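Local coordinates for protein transcriptional regulator, TetR family (Agrobacterium tumefaciens, PDB 3C2B) that probably binds DNA at regulatory regions and controls transcription as a helix-turn-helix regulator of the TetR family, at residues Ala19-Ala24 / Leu63-Thr68; Arg141-Leu146 / Glu163-Phe168. All blocks are in the same frame, centred on the assembly; numbering follows the deposited sequence.

Contact 1 (Ala19-Ala24 / Leu63-Thr68)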
# COMPACT_ATOMS: atom_id res chain seq x y z
N ALA A 19 23.69 19.46 -3.54
CA ALA A 19 24.54 18.45 -4.19
C ALA A 19 24.73 17.22 -3.30
O ALA A 19 24.69 16.08 -3.79
CB ALA A 19 25.87 19.04 -4.56
N VAL A 20 24.92 17.45 -1.99
CA VAL A 20 25.12 16.39 -1.00
C VAL A 20 23.85 15.51 -0.82
O VAL A 20 23.91 14.28 -0.82
CB VAL A 20 25.58 17.00 0.38
CG1 VAL A 20 25.35 16.02 1.54
CG2 VAL A 20 27.06 17.45 0.32
N LEU A 21 22.72 16.18 -0.66
CA LEU A 21 21.44 15.52 -0.54
C LEU A 21 21.10 14.69 -1.79
O LEU A 21 20.48 13.63 -1.66
CB LEU A 21 20.35 16.55 -0.19
CG LEU A 21 20.42 17.11 1.24
CD1 LEU A 21 19.49 18.29 1.44
CD2 LEU A 21 20.19 16.03 2.33
N ASP A 22 21.51 15.17 -2.97
CA ASP A 22 21.42 14.37 -4.20
C ASP A 22 22.21 13.06 -4.14
O ASP A 22 21.77 12.04 -4.67
CB ASP A 22 21.83 15.18 -5.43
CG ASP A 22 20.67 15.97 -6.04
OD1 ASP A 22 19.48 15.65 -5.81
OD2 ASP A 22 20.98 16.92 -6.79
N GLN A 23 23.38 13.08 -3.51
CA GLN A 23 24.16 11.86 -3.31
C GLN A 23 23.46 10.90 -2.35
O GLN A 23 23.50 9.67 -2.54
CB GLN A 23 25.56 12.17 -2.80
CG GLN A 23 26.54 12.66 -3.87
CD GLN A 23 26.40 11.94 -5.20
OE1 GLN A 23 26.28 12.57 -6.25
NE2 GLN A 23 26.40 10.60 -5.17
N ALA A 24 22.81 11.47 -1.34
CA ALA A 24 22.15 10.69 -0.29
C ALA A 24 20.88 10.02 -0.82
O ALA A 24 20.62 8.84 -0.53
CB ALA A 24 21.87 11.56 0.94
N LEU A 63 17.94 12.52 7.53
CA LEU A 63 16.86 11.79 6.86
C LEU A 63 15.69 12.72 6.53
O LEU A 63 15.08 12.59 5.46
CB LEU A 63 16.39 10.66 7.76
CG LEU A 63 17.22 9.36 7.75
CD1 LEU A 63 18.66 9.56 7.29
CD2 LEU A 63 17.13 8.67 9.11
N ALA A 64 15.40 13.64 7.45
CA ALA A 64 14.32 14.62 7.29
C ALA A 64 14.61 15.66 6.21
O ALA A 64 13.69 16.07 5.49
CB ALA A 64 14.01 15.31 8.64
N ALA A 65 15.87 16.08 6.10
CA ALA A 65 16.26 17.08 5.10
C ALA A 65 16.22 16.46 3.71
O ALA A 65 15.87 17.13 2.76
CB ALA A 65 17.64 17.68 5.41
N MSE A 66 16.57 15.18 3.62
CA MSE A 66 16.41 14.38 2.40
C MSE A 66 14.92 14.32 1.94
O MSE A 66 14.61 14.52 0.76
CB MSE A 66 16.93 12.95 2.65
CG MSE A 66 18.45 12.81 2.89
SE MSE A 66 18.99 10.93 3.26
CE MSE A 66 18.39 10.08 1.60
N ILE A 67 14.03 14.03 2.88
CA ILE A 67 12.58 14.04 2.62
C ILE A 67 12.07 15.44 2.21
O ILE A 67 11.32 15.55 1.23
CB ILE A 67 11.77 13.48 3.83
CG1 ILE A 67 12.07 11.99 4.03
CG2 ILE A 67 10.25 13.73 3.64
CD1 ILE A 67 11.39 11.33 5.24
N THR A 68 12.47 16.50 2.93
CA THR A 68 11.98 17.85 2.60
C THR A 68 12.71 18.49 1.41
O THR A 68 12.16 19.39 0.77
CB THR A 68 11.96 18.80 3.82
OG1 THR A 68 13.29 19.14 4.20
CG2 THR A 68 11.23 18.14 4.99

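Contact 2 (Arg141-Leu146 / Glu163-Phe168)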
# COMPACT_ATOMS: atom_id res chain seq x y z
N ARG A 141 -4.37 17.82 -3.32
CA ARG A 141 -5.06 19.08 -3.62
C ARG A 141 -5.55 19.06 -5.08
O ARG A 141 -6.65 19.52 -5.36
CB ARG A 141 -4.20 20.31 -3.33
CG ARG A 141 -5.02 21.51 -2.82
CD ARG A 141 -4.21 22.79 -2.65
NE ARG A 141 -4.95 23.79 -1.87
CZ ARG A 141 -4.87 23.92 -0.54
NH1 ARG A 141 -4.10 23.11 0.19
NH2 ARG A 141 -5.57 24.87 0.08
N ARG A 142 -4.74 18.50 -5.98
CA ARG A 142 -5.15 18.27 -7.36
C ARG A 142 -6.48 17.49 -7.39
O ARG A 142 -7.46 17.96 -7.95
CB ARG A 142 -4.07 17.48 -8.12
CG ARG A 142 -3.97 17.75 -9.59
CD ARG A 142 -5.24 17.39 -10.32
NE ARG A 142 -5.74 18.52 -11.14
CZ ARG A 142 -5.58 18.64 -12.45
NH1 ARG A 142 -6.08 19.70 -13.08
NH2 ARG A 142 -4.93 17.72 -13.14
N ALA A 143 -6.51 16.34 -6.74
CA ALA A 143 -7.61 15.43 -6.79
C ALA A 143 -8.90 16.04 -6.24
O ALA A 143 -9.94 15.94 -6.88
CB ALA A 143 -7.25 14.13 -6.07
N ARG A 144 -8.79 16.73 -5.09
CA ARG A 144 -9.94 17.39 -4.46
C ARG A 144 -10.45 18.53 -5.32
O ARG A 144 -11.65 18.72 -5.44
CB ARG A 144 -9.58 17.97 -3.09
CG ARG A 144 -9.03 16.98 -2.09
CD ARG A 144 -8.91 17.70 -0.73
NE ARG A 144 -7.58 17.56 -0.15
CZ ARG A 144 -7.17 16.54 0.60
NH1 ARG A 144 -7.97 15.51 0.90
NH2 ARG A 144 -5.93 16.54 1.05
N GLY A 145 -9.51 19.29 -5.89
CA GLY A 145 -9.83 20.37 -6.85
C GLY A 145 -10.67 19.87 -8.02
O GLY A 145 -11.71 20.42 -8.35
N LEU A 146 -10.22 18.78 -8.62
CA LEU A 146 -10.93 18.07 -9.69
C LEU A 146 -12.31 17.53 -9.28
O LEU A 146 -13.28 17.68 -10.00
CB LEU A 146 -10.06 16.91 -10.10
CG LEU A 146 -9.79 16.66 -11.57
CD1 LEU A 146 -9.67 17.97 -12.33
CD2 LEU A 146 -8.51 15.80 -11.70
N GLU A 163 -14.22 10.83 1.02
CA GLU A 163 -14.58 9.46 0.81
C GLU A 163 -14.62 9.13 -0.70
O GLU A 163 -14.17 8.08 -1.12
CB GLU A 163 -15.92 9.24 1.49
CG GLU A 163 -16.47 7.87 1.46
CD GLU A 163 -15.73 6.83 2.31
OE1 GLU A 163 -15.01 7.17 3.27
OE2 GLU A 163 -15.92 5.65 2.00
N ALA A 164 -15.11 10.07 -1.49
CA ALA A 164 -15.04 9.95 -2.93
C ALA A 164 -13.59 9.86 -3.36
O ALA A 164 -13.27 9.05 -4.20
CB ALA A 164 -15.72 11.12 -3.64
N TYR A 165 -12.72 10.71 -2.82
CA TYR A 165 -11.27 10.64 -3.16
C TYR A 165 -10.64 9.34 -2.66
O TYR A 165 -9.86 8.68 -3.37
CB TYR A 165 -10.50 11.89 -2.67
CG TYR A 165 -8.98 11.86 -2.94
CD1 TYR A 165 -8.46 11.24 -4.09
CD2 TYR A 165 -8.08 12.49 -2.08
CE1 TYR A 165 -7.10 11.20 -4.36
CE2 TYR A 165 -6.67 12.48 -2.37
CZ TYR A 165 -6.21 11.83 -3.52
OH TYR A 165 -4.86 11.75 -3.81
N ARG A 166 -11.00 8.95 -1.44
CA ARG A 166 -10.60 7.66 -0.87
C ARG A 166 -10.87 6.47 -1.82
O ARG A 166 -9.94 5.63 -2.09
CB ARG A 166 -11.20 7.45 0.56
CG ARG A 166 -10.61 6.22 1.27
CD ARG A 166 -11.31 5.87 2.62
NE ARG A 166 -10.68 4.71 3.26
CZ ARG A 166 -10.85 3.43 2.88
NH1 ARG A 166 -11.66 3.11 1.89
NH2 ARG A 166 -10.19 2.47 3.50
N SER A 167 -12.11 6.40 -2.32
CA SER A 167 -12.53 5.38 -3.27
C SER A 167 -11.72 5.46 -4.57
O SER A 167 -11.22 4.46 -5.03
CB SER A 167 -14.01 5.52 -3.62
OG SER A 167 -14.85 5.22 -2.51
N PHE A 168 -11.58 6.65 -5.13
CA PHE A 168 -10.84 6.85 -6.36
C PHE A 168 -9.42 6.40 -6.20
O PHE A 168 -8.87 5.69 -7.06
CB PHE A 168 -10.87 8.34 -6.73
CG PHE A 168 -10.42 8.66 -8.14
CD1 PHE A 168 -10.59 7.75 -9.19
CD2 PHE A 168 -9.82 9.89 -8.41
CE1 PHE A 168 -10.19 8.09 -10.50
CE2 PHE A 168 -9.45 10.24 -9.72
CZ PHE A 168 -9.63 9.32 -10.76

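Contact 1 (Ala19-Ala24 / Leu63-Thr68)
An apolar helix-helix contact in the N-terminal DNA-binding domain joins helix 15-31 to helix 59-71, with Leu21 and Ala24 meeting Ala65 and selenomethionine Met66. The short segments cross almost at right angles, at -98°, with their axes 10.0 Å apart, consistent with a compact patch of 197 Å² counted over both sides. Leu21 and Met66 sit where the backbones come nearest, their CA atoms 5.9 Å apart. The two methyls of Leu21 divide the work: CD2 packs on Met66 CG at 3.7 Å and grazes Ala65 CB, while CD1 lies 4.0 Å from Ala65 O. The Met66 chain runs extended as far as SE and then bends (chi3 59°), which sets its end methyl against the Ala24 carbonyl. Met66 CE lies 3.3 Å from Ala24 O, while SE rests on the Ala24 methyl, 3.8 Å from CB. Apolar packing carries the joint, with Met66 reaching both Leu21 and Ala24, one turn apart. Leu36 covers both Ala24 and Met66, Leu41 of helix 38-45, within the predicted helix-turn-helix, packs on Ala24, and helix 127-134 touches Leu63 and Ile67 on helix 59-71.

Contact 2 (Arg141-Leu146 / Glu163-Phe168)
The Tyr165 ring takes the Ala143 methyl over one face and has Arg144 NH1 at its edge, near the ring plane. The methyl makes a CH-pi contact: Ala143 CB is 3.6 Å from the ring centroid, 23° off the normal. It is displaced toward the rim, so its shortest approach is to Tyr165 CE1, at 3.4 Å. The guanidinium is a looser neighbour, with Arg144 NH1 4.2 Å from Tyr165 CD2, and CD2 lies oblique to the guanidinium plane. With CG anti to the backbone N (chi1 178°), the tyrosine projects from helix 161-173 across to helix 137-152, bridging backbones whose nearest CA atoms, those of Arg144 and Tyr165, stand 7.0 Å apart. Its hydroxyl is hydrogen-bonded to Asp140 OD1, one turn before Arg144, which pins the far end of the ring; Asp140 also forms a long, weak ion pair with Arg144. A bound formic acid, probably from the crystallisation liquor, lies about 4 Å from the Tyr165 side chain. Both helices belong to the AefR-like C-terminal region, which in TetR-family regulators usually carries dimerisation and ligand binding. Ile139 and Ile147 of helix 137-152 also pack on Tyr165, and Phe96 of helix 86-104 touches Ala143.

Contacts 1 and 2 each join two helices but share none: the first lies in the TetR-family DNA-binding region, the second in the AefR-like C-terminal region, with centres 30 Å apart on opposite sides of the chain's centre. Both are largely buried, yet contact 2 includes the exposed Arg144. Their chemistry differs: contact 1 is wholly apolar between side chains, whereas contact 2 combines aromatic packing with a nearby charged group and a hydroxyl bound to Asp140. Their relation to the dimer differs too. The other subunit does not touch segments 19-24 and 63-68, while helix 161-173 meets it on another part of its surface, where Glu163 forms a salt bridge with Arg193 of that subunit.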